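Local coordinates for extracellular solute-binding protein, family 1 (Bifidobacterium longum subsp. infantis, PDB 6FTH), which probably captures human milk oligosaccharides outside the cell as the solute-binding component of an ABC transporter, at residues G221-F226 against K326-G331. Numbering follows the deposited sequence.
Sequences GIVTGF and KTVWDG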
loop_
_atom_site.group_PDB
_atom_site.type_symbol
_atom_site.label_atom_id
_atom_site.label_comp_id
_atom_site.label_asym_id
_atom_site.label_seq_id
_atom_site.Cartn_x
_atom_site.Cartn_y
_atom_site.Cartn_z
ATOM N N GLY A 221 9.239 -3.549 -18.463
ATOM C CA GLY A 221 8.287 -4.603 -18.711
ATOM C C GLY A 221 8.076 -5.560 -17.562
ATOM O O GLY A 221 7.410 -6.585 -17.753
ATOM N N ILE A 222 8.620 -5.266 -16.378
ATOM C CA ILE A 222 8.381 -6.039 -15.154
ATOM C C ILE A 222 7.345 -5.296 -14.323
ATOM O O ILE A 222 7.555 -4.134 -13.951
ATOM C CB ILE A 222 9.678 -6.275 -14.365
ATOM C CG1 ILE A 222 10.596 -7.241 -15.133
ATOM C CG2 ILE A 222 9.381 -6.830 -12.954
ATOM C CD1 ILE A 222 11.983 -7.405 -14.508
ATOM N N VAL A 223 6.225 -5.962 -14.034
ATOM C CA VAL A 223 5.137 -5.352 -13.265
ATOM C C VAL A 223 5.501 -5.365 -11.788
ATOM O O VAL A 223 5.704 -6.432 -11.197
ATOM C CB VAL A 223 3.811 -6.099 -13.483
ATOM C CG1 VAL A 223 2.688 -5.385 -12.734
ATOM C CG2 VAL A 223 3.485 -6.214 -14.935
ATOM N N THR A 224 5.565 -4.188 -11.179
ATOM C CA THR A 224 5.774 -4.107 -9.735
ATOM C C THR A 224 4.444 -4.145 -8.982
ATOM O O THR A 224 3.357 -3.952 -9.546
ATOM C CB THR A 224 6.560 -2.847 -9.329
ATOM O OG1 THR A 224 5.794 -1.674 -9.637
ATOM C CG2 THR A 224 7.893 -2.734 -10.061
ATOM N N GLY A 225 4.540 -4.439 -7.687
ATOM C CA GLY A 225 3.368 -4.464 -6.822
ATOM C C GLY A 225 3.721 -3.972 -5.437
ATOM O O GLY A 225 3.656 -4.708 -4.445
ATOM N N PHE A 226 4.082 -2.705 -5.367
ATOM C CA PHE A 226 4.732 -2.186 -4.175
ATOM C C PHE A 226 3.778 -1.759 -3.054
ATOM O O PHE A 226 4.260 -1.324 -2.000
ATOM C CB PHE A 226 5.730 -1.070 -4.530
ATOM C CG PHE A 226 6.971 -1.538 -5.284
ATOM C CD1 PHE A 226 7.388 -2.860 -5.297
ATOM C CD2 PHE A 226 7.735 -0.619 -5.989
ATOM C CE1 PHE A 226 8.534 -3.241 -5.989
ATOM C CE2 PHE A 226 8.852 -0.995 -6.693
ATOM C CZ PHE A 226 9.266 -2.319 -6.681
ATOM N N LYS A 326 4.555 -3.003 -24.387
ATOM C CA LYS A 326 5.173 -3.898 -23.423
ATOM C C LYS A 326 5.552 -3.178 -22.137
ATOM O O LYS A 326 5.971 -3.830 -21.178
ATOM C CB LYS A 326 6.416 -4.599 -24.020
ATOM C CG LYS A 326 6.137 -5.600 -25.133
ATOM C CD LYS A 326 7.458 -6.194 -25.725
ATOM C CE LYS A 326 8.108 -5.324 -26.857
ATOM N NZ LYS A 326 9.516 -4.699 -26.651
ATOM N N THR A 327 5.413 -1.853 -22.100
ATOM C CA THR A 327 5.690 -1.075 -20.902
ATOM C C THR A 327 4.473 -1.156 -19.993
ATOM O O THR A 327 3.333 -1.030 -20.448
ATOM C CB THR A 327 5.948 0.379 -21.305
ATOM O OG1 THR A 327 6.991 0.450 -22.290
ATOM C CG2 THR A 327 6.409 1.207 -20.104
ATOM N N VAL A 328 4.711 -1.367 -18.706
ATOM C CA VAL A 328 3.639 -1.642 -17.754
ATOM C C VAL A 328 3.652 -0.562 -16.684
ATOM O O VAL A 328 4.456 0.366 -16.743
ATOM C CB VAL A 328 3.749 -3.057 -17.155
ATOM C CG1 VAL A 328 3.596 -4.085 -18.289
ATOM C CG2 VAL A 328 5.088 -3.266 -16.376
ATOM N N TRP A 329 2.744 -0.667 -15.713
ATOM C CA TRP A 329 2.800 0.144 -14.511
ATOM C C TRP A 329 2.406 -0.756 -13.341
ATOM O O TRP A 329 1.851 -1.839 -13.529
ATOM C CB TRP A 329 1.963 1.441 -14.613
ATOM C CG TRP A 329 2.132 2.301 -13.412
ATOM C CD1 TRP A 329 1.181 2.606 -12.471
ATOM C CD2 TRP A 329 3.342 2.931 -12.981
ATOM N NE1 TRP A 329 1.727 3.374 -11.485
ATOM C CE2 TRP A 329 3.052 3.597 -11.774
ATOM C CE3 TRP A 329 4.645 2.973 -13.484
ATOM C CZ2 TRP A 329 4.014 4.296 -11.072
ATOM C CZ3 TRP A 329 5.603 3.674 -12.774
ATOM C CH2 TRP A 329 5.281 4.316 -11.593
ATOM N N ASP A 330 2.741 -0.303 -12.135
ATOM C CA ASP A 330 2.508 -1.062 -10.909
ATOM C C ASP A 330 1.082 -1.589 -10.856
ATOM O O ASP A 330 0.125 -0.857 -11.102
ATOM C CB ASP A 330 2.791 -0.124 -9.719
ATOM C CG ASP A 330 2.698 -0.809 -8.383
ATOM O OD1 ASP A 330 1.558 -0.965 -7.869
ATOM O OD2 ASP A 330 3.789 -1.170 -7.848
ATOM N N GLY A 331 0.953 -2.857 -10.473
ATOM C CA GLY A 331 -0.321 -3.533 -10.508
ATOM C C GLY A 331 -1.041 -3.628 -9.185
ATOM O O GLY A 331 -1.986 -4.418 -9.065
HETATM O O HOH W 1 5.623 -6.460 -20.513
#
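The side chain of Asp330 extends with CG anti to the backbone N (chi1 -175°), and Thr224 carries OG1 between its own backbone N and carbonyl carbon (chi1 65°); together these torsions bring the hydroxyl against one carboxylate oxygen, the two side chains crossing at about a right angle. The Thr224 OG1 to Asp330 OD2 hydrogen bond is 2.7 Å long, and the hydroxyl donates from the anti side, 23° out of the carboxylate plane. On the syn side, Phe226 N gives its proton to the same Asp330 OD2 at 2.9 Å in a nearly straight bond. Asp330 OD1 is hydrogen-bonded to the hydroxyls of Thr151 and Ser332, while Asn218 ND2 is a second partner of Thr224 OG1. The backbones, running in nearly the same direction, are tied by a bond from Gly331 N to Thr224 O (2.8 Å).

Farther along, the contact turns apolar. Val223 and Val328 also cross nearly perpendicularly, their CG2 atoms 3.7 Å apart, and Val223 CG1 lies 3.7 Å from Trp329 O. At the Gly221 end, a water lies 2.7 Å from Lys326 O and at longer range from Gly221 O, bridging the two carbonyls.

An alanine in place of Asp330 would probably leave Phe226 N and the Thr224 hydroxyl without their shared acceptor, with residues 224-226 less firmly held. The contact thus joins the loop between strands 197-199 and 235-238 to the loop between strands 311-313 and 336-337 through a buried carboxylate with hydrogen-bond partners at both oxygens. Such a set of neutral partners is consistent with an ionised aspartate, whose charge would probably be stabilised by the hydroxyls and the backbone amide.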